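Local coordinates for protein nucleoporin nup120 (PDB 4GQ2) that serves as a structural constituent of the nuclear pore complex, in which nucleoporins build the pore and can dock transiently associated transport factors, at residues Lys824-Cys829 with Tyr850-Glu855; Cys898-Leu903 with Leu917-Leu922; Lys906-Ser911 with Thr942-Cys947. One frame throughout, in Å; residues are numbered along the deposited sequence.

Contact 1. Residues Lys824-Cys829 with Tyr850-Glu855; sequences KQYNAC and YLKSKE
Tyr-826 and Lys-852 both carry CG anti to their own carbonyl carbon (chi1 -59° and -70°), and with these torsions ring and aliphatic chain lean toward each other. The lysine chain bends at chi2, which lays CB, CG and CD in succession over one face of the tyrosine ring. CG takes part in a CH-pi contact, 3.9 Å from the ring centroid of Tyr-826 and 21° off the normal, displaced toward the rim on the CE1 side. Farther out, Lys-852 CD comes within 3.6 Å of Tyr-826 CZ, and CE ends 3.5 Å from the phenol oxygen OH. The opposite face of the ring is met by Lys-824 CA, 3.7 Å above the plane, so the phenol is sandwiched between backbone and lysine methylenes; Phe-821 adds an edge-to-face ring pair. Lys-824, with positive phi, is the C-prime residue of a Schellman motif that ends helix 812-822, and Gln-825 holds the N-cap position of the helix that Tyr-826 begins. Lys-852 sits at the mirrored place, the last turn of helix 840-852, which a second Schellman motif closes at Lys-854: Tyr-850 O accepts from Ser-853 N (3.0 Å) and from Glu-855 N (2.9 Å). The contact thus joins two helix ends in the HEAT-repeat region. No hydrogen bond crosses it; the lysine spends its methylenes on the aromatic face and its ammonium in a salt bridge with Glu-910, so one side chain serves an apolar and an ionic partner at once.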
loop_
_atom_site.group_PDB
_atom_site.type_symbol
_atom_site.label_atom_id
_atom_site.label_comp_id
_atom_site.label_asym_id
_atom_site.label_seq_id
_atom_site.Cartn_x
_atom_site.Cartn_y
_atom_site.Cartn_z
ATOM N N LYS A 824 7.111 -13.619 -8.622
ATOM C CA LYS A 824 5.773 -14.030 -9.070
ATOM C C LYS A 824 4.684 -13.132 -8.497
ATOM O O LYS A 824 3.537 -13.552 -8.330
ATOM C CB LYS A 824 5.525 -15.517 -8.761
ATOM C CG LYS A 824 6.627 -16.427 -9.287
ATOM C CD LYS A 824 6.285 -17.903 -9.167
ATOM C CE LYS A 824 7.288 -18.746 -9.946
ATOM N NZ LYS A 824 6.875 -20.172 -10.082
ATOM N N GLN A 825 5.062 -11.887 -8.212
ATOM C CA GLN A 825 4.127 -10.864 -7.772
ATOM C C GLN A 825 3.524 -10.162 -8.987
ATOM O O GLN A 825 3.713 -8.949 -9.202
ATOM C CB GLN A 825 4.813 -9.869 -6.822
ATOM C CG GLN A 825 5.229 -10.477 -5.488
ATOM C CD GLN A 825 4.041 -10.984 -4.690
ATOM O OE1 GLN A 825 2.959 -10.398 -4.729
ATOM N NE2 GLN A 825 4.235 -12.078 -3.962
ATOM N N TYR A 826 2.777 -10.942 -9.766
ATOM C CA TYR A 826 2.279 -10.507 -11.065
ATOM C C TYR A 826 1.274 -9.372 -10.971
ATOM O O TYR A 826 1.297 -8.455 -11.798
ATOM C CB TYR A 826 1.707 -11.695 -11.845
ATOM C CG TYR A 826 2.724 -12.800 -12.088
ATOM C CD1 TYR A 826 3.993 -12.505 -12.588
ATOM C CD2 TYR A 826 2.412 -14.137 -11.837
ATOM C CE1 TYR A 826 4.929 -13.500 -12.811
ATOM C CE2 TYR A 826 3.343 -15.145 -12.063
ATOM C CZ TYR A 826 4.597 -14.817 -12.554
ATOM O OH TYR A 826 5.538 -15.793 -12.791
ATOM N N ASN A 827 0.405 -9.420 -9.962
ATOM C CA ASN A 827 -0.570 -8.349 -9.746
ATOM C C ASN A 827 0.123 -7.010 -9.426
ATOM O O ASN A 827 -0.162 -5.989 -10.056
ATOM C CB ASN A 827 -1.567 -8.741 -8.651
ATOM C CG ASN A 827 -2.630 -7.678 -8.418
ATOM O OD1 ASN A 827 -3.544 -7.492 -9.232
ATOM N ND2 ASN A 827 -2.519 -6.978 -7.294
ATOM N N ALA A 828 1.056 -7.035 -8.475
ATOM C CA ALA A 828 1.865 -5.856 -8.149
ATOM C C ALA A 828 2.465 -5.253 -9.408
ATOM O O ALA A 828 2.297 -4.059 -9.671
ATOM C CB ALA A 828 2.969 -6.225 -7.166
ATOM N N CYS A 829 3.152 -6.093 -10.184
ATOM C CA CYS A 829 3.770 -5.691 -11.451
ATOM C C CYS A 829 2.782 -4.984 -12.389
ATOM O O CYS A 829 3.069 -3.897 -12.931
ATOM C CB CYS A 829 4.339 -6.921 -12.149
ATOM S SG CYS A 829 5.734 -7.669 -11.290
ATOM N N TYR A 850 2.306 -8.585 -19.017
ATOM C CA TYR A 850 1.054 -8.779 -19.747
ATOM C C TYR A 850 0.837 -10.252 -20.040
ATOM O O TYR A 850 -0.287 -10.739 -19.933
ATOM C CB TYR A 850 1.037 -8.020 -21.067
ATOM C CG TYR A 850 0.867 -6.526 -20.959
ATOM C CD1 TYR A 850 -0.162 -5.960 -20.195
ATOM C CD2 TYR A 850 1.701 -5.679 -21.674
ATOM C CE1 TYR A 850 -0.322 -4.582 -20.126
ATOM C CE2 TYR A 850 1.553 -4.316 -21.615
ATOM C CZ TYR A 850 0.552 -3.769 -20.843
ATOM O OH TYR A 850 0.453 -2.402 -20.807
ATOM N N LEU A 851 1.910 -10.956 -20.407
ATOM C CA LEU A 851 1.802 -12.370 -20.742
ATOM C C LEU A 851 1.243 -13.118 -19.544
ATOM O O LEU A 851 0.282 -13.881 -19.673
ATOM C CB LEU A 851 3.153 -12.956 -21.145
ATOM C CG LEU A 851 3.264 -13.714 -22.471
ATOM C CD1 LEU A 851 4.436 -14.682 -22.423
ATOM C CD2 LEU A 851 1.982 -14.438 -22.849
ATOM N N LYS A 852 1.820 -12.856 -18.373
ATOM C CA LYS A 852 1.378 -13.491 -17.126
ATOM C C LYS A 852 -0.031 -13.073 -16.689
ATOM O O LYS A 852 -0.678 -13.777 -15.924
ATOM C CB LYS A 852 2.382 -13.229 -15.999
ATOM C CG LYS A 852 3.713 -13.951 -16.166
ATOM C CD LYS A 852 3.571 -15.457 -15.964
ATOM C CE LYS A 852 4.879 -16.180 -16.242
ATOM N NZ LYS A 852 4.668 -17.646 -16.357
ATOM N N SER A 853 -0.499 -11.933 -17.189
ATOM C CA SER A 853 -1.794 -11.383 -16.788
ATOM C C SER A 853 -2.902 -11.724 -17.782
ATOM O O SER A 853 -3.990 -11.152 -17.725
ATOM C CB SER A 853 -1.679 -9.870 -16.597
ATOM O OG SER A 853 -0.650 -9.568 -15.665
ATOM N N LYS A 854 -2.605 -12.670 -18.676
ATOM C CA LYS A 854 -3.515 -13.137 -19.734
ATOM C C LYS A 854 -3.909 -12.041 -20.727
ATOM O O LYS A 854 -5.021 -12.009 -21.260
ATOM C CB LYS A 854 -4.729 -13.867 -19.149
ATOM C CG LYS A 854 -4.491 -15.354 -18.931
ATOM C CD LYS A 854 -3.698 -15.623 -17.663
ATOM C CE LYS A 854 -2.853 -16.882 -17.799
ATOM N NZ LYS A 854 -3.684 -18.097 -17.998
ATOM N N GLU A 855 -2.949 -11.167 -20.990
ATOM C CA GLU A 855 -3.125 -10.052 -21.887
ATOM C C GLU A 855 -2.223 -10.278 -23.107
ATOM O O GLU A 855 -1.319 -9.482 -23.401
ATOM C CB GLU A 855 -2.756 -8.778 -21.134
ATOM C CG GLU A 855 -3.572 -7.561 -21.506
ATOM C CD GLU A 855 -4.997 -7.599 -20.988
ATOM O OE1 GLU A 855 -5.226 -8.042 -19.847
ATOM O OE2 GLU A 855 -5.890 -7.151 -21.726
#

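Contact 2. Residues Cys898-Leu903 with Leu917-Leu922; sequences CYYLHL and LEFSLL
Tyr-900 is the first residue of 898-903 to touch 917-922, and its CA, 5.3 Å from that of Phe-919, makes the nearest CA approach between the two segments. Helices 895-909 and 913-925 form an antiparallel hairpin in the HEAT-repeat region, the axes of the short segments 7.8 Å apart and their directions at 161°. Even CB of Tyr-900 packs on the backbone, 3.5 Å from Phe-919 O, and Phe-919 CB in turn lies against Tyr-900 O. The two rings follow: their planes are near parallel, at 25°, but slid so far apart that they barely overlap, with centroids at 5.9 Å. They meet through their CD1 corners, Tyr-900 CD1 to Phe-919 CD1 being 3.7 Å. Over one face of the tyrosine ring sits Leu-922 CB, 4.2 Å from the centroid in a CH-pi contact displaced toward the CD2 rim.

One turn further, Leu-903 reaches across with its CD1 branch. CG anti to the carbonyl carbon (chi1 -69°) turns the branch toward Phe-919, and its CD1 methyl lies over a face of that ring, 4.0 Å from its centroid and nearest to CE1 and CZ, while Leu-903 CB covers the CG and CD2 side. The same leucine places its CG over the ring of Tyr-899 in its own helix, whose OH is bonded to Phe-863 O, so Leu-903 is wedged between two aromatic rings.

Leu-907, a turn beyond, also packs on Phe-919. No hydrogen bond spans the segments, and the side chains that meet do so through carbon. Cohesion between these segments therefore probably rests on shape, through dispersion and CH-pi contacts that would hold the rings by fit.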
loop_
_atom_site.group_PDB
_atom_site.type_symbol
_atom_site.label_atom_id
_atom_site.label_comp_id
_atom_site.label_asym_id
_atom_site.label_seq_id
_atom_site.Cartn_x
_atom_site.Cartn_y
_atom_site.Cartn_z
ATOM N N CYS A 898 17.670 -15.012 -32.577
ATOM C CA CYS A 898 17.711 -15.570 -31.217
ATOM C C CYS A 898 16.557 -15.046 -30.364
ATOM O O CYS A 898 15.898 -15.808 -29.652
ATOM C CB CYS A 898 19.046 -15.246 -30.539
ATOM S SG CYS A 898 20.455 -16.204 -31.153
ATOM N N TYR A 899 16.326 -13.738 -30.460
ATOM C CA TYR A 899 15.242 -13.065 -29.765
ATOM C C TYR A 899 13.900 -13.632 -30.220
ATOM O O TYR A 899 13.085 -14.033 -29.386
ATOM C CB TYR A 899 15.340 -11.544 -29.986
ATOM C CG TYR A 899 14.193 -10.723 -29.417
ATOM C CD1 TYR A 899 14.010 -10.605 -28.040
ATOM C CD2 TYR A 899 13.306 -10.041 -30.266
ATOM C CE1 TYR A 899 12.972 -9.846 -27.521
ATOM C CE2 TYR A 899 12.266 -9.280 -29.759
ATOM C CZ TYR A 899 12.101 -9.192 -28.384
ATOM O OH TYR A 899 11.072 -8.445 -27.861
ATOM N N TYR A 900 13.684 -13.698 -31.534
ATOM C CA TYR A 900 12.442 -14.264 -32.079
ATOM C C TYR A 900 12.250 -15.751 -31.741
ATOM O O TYR A 900 11.117 -16.192 -31.506
ATOM C CB TYR A 900 12.332 -14.025 -33.589
ATOM C CG TYR A 900 12.066 -12.584 -33.992
ATOM C CD1 TYR A 900 11.251 -11.754 -33.219
ATOM C CD2 TYR A 900 12.609 -12.060 -35.164
ATOM C CE1 TYR A 900 11.003 -10.437 -33.592
ATOM C CE2 TYR A 900 12.363 -10.751 -35.546
ATOM C CZ TYR A 900 11.562 -9.943 -34.756
ATOM O OH TYR A 900 11.322 -8.645 -35.134
ATOM N N LEU A 901 13.351 -16.512 -31.711
ATOM C CA LEU A 901 13.331 -17.900 -31.230
ATOM C C LEU A 901 12.898 -17.956 -29.765
ATOM O O LEU A 901 12.031 -18.753 -29.391
ATOM C CB LEU A 901 14.707 -18.564 -31.366
ATOM C CG LEU A 901 14.826 -20.066 -31.697
ATOM C CD1 LEU A 901 16.098 -20.654 -31.086
ATOM C CD2 LEU A 901 13.617 -20.912 -31.305
ATOM N N HIS A 902 13.515 -17.116 -28.937
ATOM C CA HIS A 902 13.142 -17.042 -27.533
ATOM C C HIS A 902 11.683 -16.721 -27.357
ATOM O O HIS A 902 10.988 -17.368 -26.579
ATOM C CB HIS A 902 13.985 -16.016 -26.805
ATOM C CG HIS A 902 13.509 -15.743 -25.408
ATOM N ND1 HIS A 902 13.042 -14.544 -25.026
ATOM C CD2 HIS A 902 13.413 -16.575 -24.299
ATOM C CE1 HIS A 902 12.681 -14.599 -23.735
ATOM N NE2 HIS A 902 12.905 -15.843 -23.291
ATOM N N LEU A 903 11.209 -15.719 -28.084
ATOM C CA LEU A 903 9.803 -15.345 -28.049
ATOM C C LEU A 903 8.896 -16.495 -28.443
ATOM O O LEU A 903 7.908 -16.771 -27.761
ATOM C CB LEU A 903 9.542 -14.134 -28.939
ATOM C CG LEU A 903 10.157 -12.845 -28.401
ATOM C CD1 LEU A 903 9.515 -11.648 -29.083
ATOM C CD2 LEU A 903 9.987 -12.765 -26.895
ATOM N N LEU A 917 4.104 -19.466 -33.518
ATOM C CA LEU A 917 4.369 -19.894 -34.887
ATOM C C LEU A 917 4.953 -18.726 -35.672
ATOM O O LEU A 917 5.999 -18.862 -36.310
ATOM C CB LEU A 917 3.068 -20.376 -35.549
ATOM C CG LEU A 917 3.016 -21.397 -36.700
ATOM C CD1 LEU A 917 1.566 -21.731 -37.021
ATOM C CD2 LEU A 917 3.721 -20.949 -37.967
ATOM N N GLU A 918 4.273 -17.582 -35.614
ATOM C CA GLU A 918 4.683 -16.391 -36.357
ATOM C C GLU A 918 6.085 -15.923 -35.967
ATOM O O GLU A 918 6.875 -15.542 -36.833
ATOM C CB GLU A 918 3.647 -15.272 -36.216
ATOM C CG GLU A 918 2.329 -15.591 -36.924
ATOM C CD GLU A 918 1.338 -14.435 -36.950
ATOM O OE1 GLU A 918 1.597 -13.396 -36.304
ATOM O OE2 GLU A 918 0.289 -14.569 -37.624
ATOM N N PHE A 919 6.401 -15.981 -34.673
ATOM C CA PHE A 919 7.732 -15.589 -34.197
ATOM C C PHE A 919 8.806 -16.571 -34.647
ATOM O O PHE A 919 9.956 -16.182 -34.862
ATOM C CB PHE A 919 7.765 -15.430 -32.667
ATOM C CG PHE A 919 7.260 -14.099 -32.184
ATOM C CD1 PHE A 919 7.836 -12.917 -32.634
ATOM C CD2 PHE A 919 6.212 -14.027 -31.276
ATOM C CE1 PHE A 919 7.372 -11.688 -32.194
ATOM C CE2 PHE A 919 5.743 -12.801 -30.829
ATOM C CZ PHE A 919 6.323 -11.630 -31.288
ATOM N N SER A 920 8.423 -17.841 -34.778
ATOM C CA SER A 920 9.329 -18.878 -35.264
ATOM C C SER A 920 9.668 -18.633 -36.735
ATOM O O SER A 920 10.836 -18.739 -37.134
ATOM C CB SER A 920 8.720 -20.266 -35.072
ATOM O OG SER A 920 9.698 -21.270 -35.252
ATOM N N LEU A 921 8.647 -18.268 -37.514
ATOM C CA LEU A 921 8.807 -17.912 -38.928
ATOM C C LEU A 921 9.632 -16.643 -39.057
ATOM O O LEU A 921 10.427 -16.496 -39.989
ATOM C CB LEU A 921 7.444 -17.724 -39.620
ATOM C CG LEU A 921 6.539 -18.952 -39.810
ATOM C CD1 LEU A 921 5.119 -18.533 -40.164
ATOM C CD2 LEU A 921 7.085 -19.918 -40.858
ATOM N N LEU A 922 9.432 -15.731 -38.112
ATOM C CA LEU A 922 10.206 -14.504 -38.069
ATOM C C LEU A 922 11.667 -14.792 -37.748
ATOM O O LEU A 922 12.554 -14.201 -38.362
ATOM C CB LEU A 922 9.593 -13.491 -37.092
ATOM C CG LEU A 922 8.654 -12.460 -37.741
ATOM C CD1 LEU A 922 7.772 -11.767 -36.709
ATOM C CD2 LEU A 922 9.442 -11.436 -38.554
#

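Contact 3. Residues Lys906-Ser911 with Thr942-Cys947; sequences KLFEES and TLKTAC
Phe-908 and Thr-945 mark the nearest backbone approach, with CA atoms 7.1 Å apart, where the end of helix 895-909 faces helix 932-949. In this HEAT-repeat region both helices also pack on helix 913-925, so the contact joins the first and third of three consecutive helices. A Schellman motif with Ser-911 as its C-prime residue (positive phi) closes the first of them, Ser-911 N reaching Phe-908 O at 3.0 Å. Within that last turn Phe-908 has CG anti to the backbone N (chi1 -180°), which extends its ring to the neighbouring helix. There the outer atoms of the ring work: CE1 packs on the main-chain Lys-944 O and CD1 on the methyl CG2 of Thr-945 (4.0 Å). The methyl approaches obliquely while OG1 of the same threonine turns back to its own helix, where it is hydrogen-bonded to Glu-941 O, with Thr-942 O also within reach. Lys-944 runs out extended as far as CE and then bends at chi4 (60°), a turn that brings its ammonium beside the far end of the ring. A leucine in place of Phe-908 would probably leave Lys-944 without its aromatic neighbour and open a gap beside the Thr-945 methyl. On the other side of the helix end, Lys-906 NZ forms a salt bridge with Glu-909 OE1 (3.2 Å), reached on the syn side but tilted out of the carboxylate plane, and a second one with Glu-882. At the tip of the contact, Lys-944 NZ stands obliquely to the phenyl, 3.4 Å from both CE2 and CZ of Phe-908.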
loop_
_atom_site.group_PDB
_atom_site.type_symbol
_atom_site.label_atom_id
_atom_site.label_comp_id
_atom_site.label_asym_id
_atom_site.label_seq_id
_atom_site.Cartn_x
_atom_site.Cartn_y
_atom_site.Cartn_z
ATOM N N LYS A 906 8.556 -18.876 -25.741
ATOM C CA LYS A 906 7.879 -18.251 -24.610
ATOM C C LYS A 906 6.371 -18.184 -24.834
ATOM O O LYS A 906 5.594 -18.508 -23.943
ATOM C CB LYS A 906 8.446 -16.858 -24.314
ATOM C CG LYS A 906 8.123 -16.341 -22.921
ATOM C CD LYS A 906 9.035 -16.983 -21.889
ATOM C CE LYS A 906 8.459 -16.894 -20.492
ATOM N NZ LYS A 906 9.020 -17.981 -19.645
ATOM N N LEU A 907 5.959 -17.769 -26.026
ATOM C CA LEU A 907 4.543 -17.779 -26.362
ATOM C C LEU A 907 4.006 -19.208 -26.322
ATOM O O LEU A 907 2.846 -19.429 -25.970
ATOM C CB LEU A 907 4.296 -17.143 -27.731
ATOM C CG LEU A 907 4.147 -15.619 -27.877
ATOM C CD1 LEU A 907 3.150 -15.028 -26.885
ATOM C CD2 LEU A 907 5.484 -14.904 -27.775
ATOM N N PHE A 908 4.875 -20.165 -26.658
ATOM C CA PHE A 908 4.529 -21.586 -26.698
ATOM C C PHE A 908 4.174 -22.131 -25.316
ATOM O O PHE A 908 3.213 -22.889 -25.177
ATOM C CB PHE A 908 5.670 -22.407 -27.328
ATOM C CG PHE A 908 5.384 -23.884 -27.414
ATOM C CD1 PHE A 908 4.656 -24.407 -28.483
ATOM C CD2 PHE A 908 5.839 -24.757 -26.423
ATOM C CE1 PHE A 908 4.388 -25.768 -28.562
ATOM C CE2 PHE A 908 5.570 -26.118 -26.497
ATOM C CZ PHE A 908 4.848 -26.625 -27.570
ATOM N N GLU A 909 4.948 -21.741 -24.303
ATOM C CA GLU A 909 4.709 -22.182 -22.928
ATOM C C GLU A 909 3.351 -21.699 -22.433
ATOM O O GLU A 909 2.685 -22.387 -21.658
ATOM C CB GLU A 909 5.809 -21.684 -21.985
ATOM C CG GLU A 909 7.155 -22.379 -22.145
ATOM C CD GLU A 909 8.307 -21.583 -21.548
ATOM O OE1 GLU A 909 8.142 -21.003 -20.451
ATOM O OE2 GLU A 909 9.387 -21.536 -22.178
ATOM N N GLU A 910 2.949 -20.520 -22.899
ATOM C CA GLU A 910 1.688 -19.902 -22.497
ATOM C C GLU A 910 0.535 -20.314 -23.415
ATOM O O GLU A 910 -0.578 -19.786 -23.303
ATOM C CB GLU A 910 1.834 -18.378 -22.453
ATOM C CG GLU A 910 2.922 -17.883 -21.507
ATOM C CD GLU A 910 2.545 -17.988 -20.035
ATOM O OE1 GLU A 910 3.427 -18.349 -19.229
ATOM O OE2 GLU A 910 1.379 -17.701 -19.679
ATOM N N SER A 911 0.817 -21.260 -24.313
ATOM C CA SER A 911 -0.186 -21.849 -25.208
ATOM C C SER A 911 -0.755 -20.843 -26.209
ATOM O O SER A 911 -1.883 -20.997 -26.687
ATOM C CB SER A 911 -1.311 -22.532 -24.414
ATOM O OG SER A 911 -0.787 -23.342 -23.372
ATOM N N THR A 942 9.704 -24.426 -35.471
ATOM C CA THR A 942 8.594 -24.242 -36.409
ATOM C C THR A 942 7.658 -25.457 -36.410
ATOM O O THR A 942 6.438 -25.302 -36.281
ATOM C CB THR A 942 9.074 -23.946 -37.844
ATOM O OG1 THR A 942 9.909 -22.786 -37.838
ATOM C CG2 THR A 942 7.883 -23.691 -38.763
ATOM N N LEU A 943 8.235 -26.653 -36.549
ATOM C CA LEU A 943 7.461 -27.896 -36.542
ATOM C C LEU A 943 6.623 -27.970 -35.277
ATOM O O LEU A 943 5.392 -28.029 -35.332
ATOM C CB LEU A 943 8.373 -29.130 -36.638
ATOM C CG LEU A 943 9.086 -29.443 -37.961
ATOM C CD1 LEU A 943 10.019 -30.636 -37.790
ATOM C CD2 LEU A 943 8.098 -29.688 -39.098
ATOM N N LYS A 944 7.317 -27.936 -34.143
ATOM C CA LYS A 944 6.713 -27.964 -32.818
ATOM C C LYS A 944 5.564 -26.957 -32.652
ATOM O O LYS A 944 4.568 -27.252 -31.985
ATOM C CB LYS A 944 7.807 -27.715 -31.777
ATOM C CG LYS A 944 7.445 -28.039 -30.340
ATOM C CD LYS A 944 8.702 -28.042 -29.477
ATOM C CE LYS A 944 8.395 -27.742 -28.019
ATOM N NZ LYS A 944 7.472 -28.745 -27.419
ATOM N N THR A 945 5.697 -25.783 -33.270
ATOM C CA THR A 945 4.716 -24.711 -33.089
ATOM C C THR A 945 3.540 -24.787 -34.067
ATOM O O THR A 945 2.382 -24.655 -33.652
ATOM C CB THR A 945 5.369 -23.311 -33.118
ATOM O OG1 THR A 945 6.110 -23.144 -34.331
ATOM C CG2 THR A 945 6.301 -23.139 -31.926
ATOM N N ALA A 946 3.841 -25.003 -35.349
ATOM C CA ALA A 946 2.819 -25.201 -36.386
ATOM C C ALA A 946 1.869 -26.340 -36.027
ATOM O O ALA A 946 0.644 -26.199 -36.141
ATOM C CB ALA A 946 3.470 -25.460 -37.738
ATOM N N CYS A 947 2.447 -27.457 -35.582
ATOM C CA CYS A 947 1.693 -28.648 -35.188
ATOM C C CYS A 947 0.720 -28.366 -34.040
ATOM O O CYS A 947 -0.397 -28.888 -34.021
ATOM C CB CYS A 947 2.653 -29.786 -34.820
ATOM S SG CYS A 947 1.907 -31.248 -34.054
#

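In the fold
All three contacts lie within the HEAT-repeat region and follow its helices toward the C-terminus. Contact 1 is a surface contact between helix ends, whereas contacts 2 and 3 are partly buried and share helix 895-909. Their centres are only about 10 Å apart, and the Ser-920 to Thr-942 hydroxyl pair, a probable hydrogen bond, ties them. Contact 2, set within a helix hairpin, buries 284 Å², nearly twice either of the others, and its side chains meet through carbon alone; contacts 1 and 3 each set a lysine against one ring near a helix terminus. The salt bridge from Lys-852 to Glu-910 joins contact 1 to contact 3, their centres about 20 Å apart.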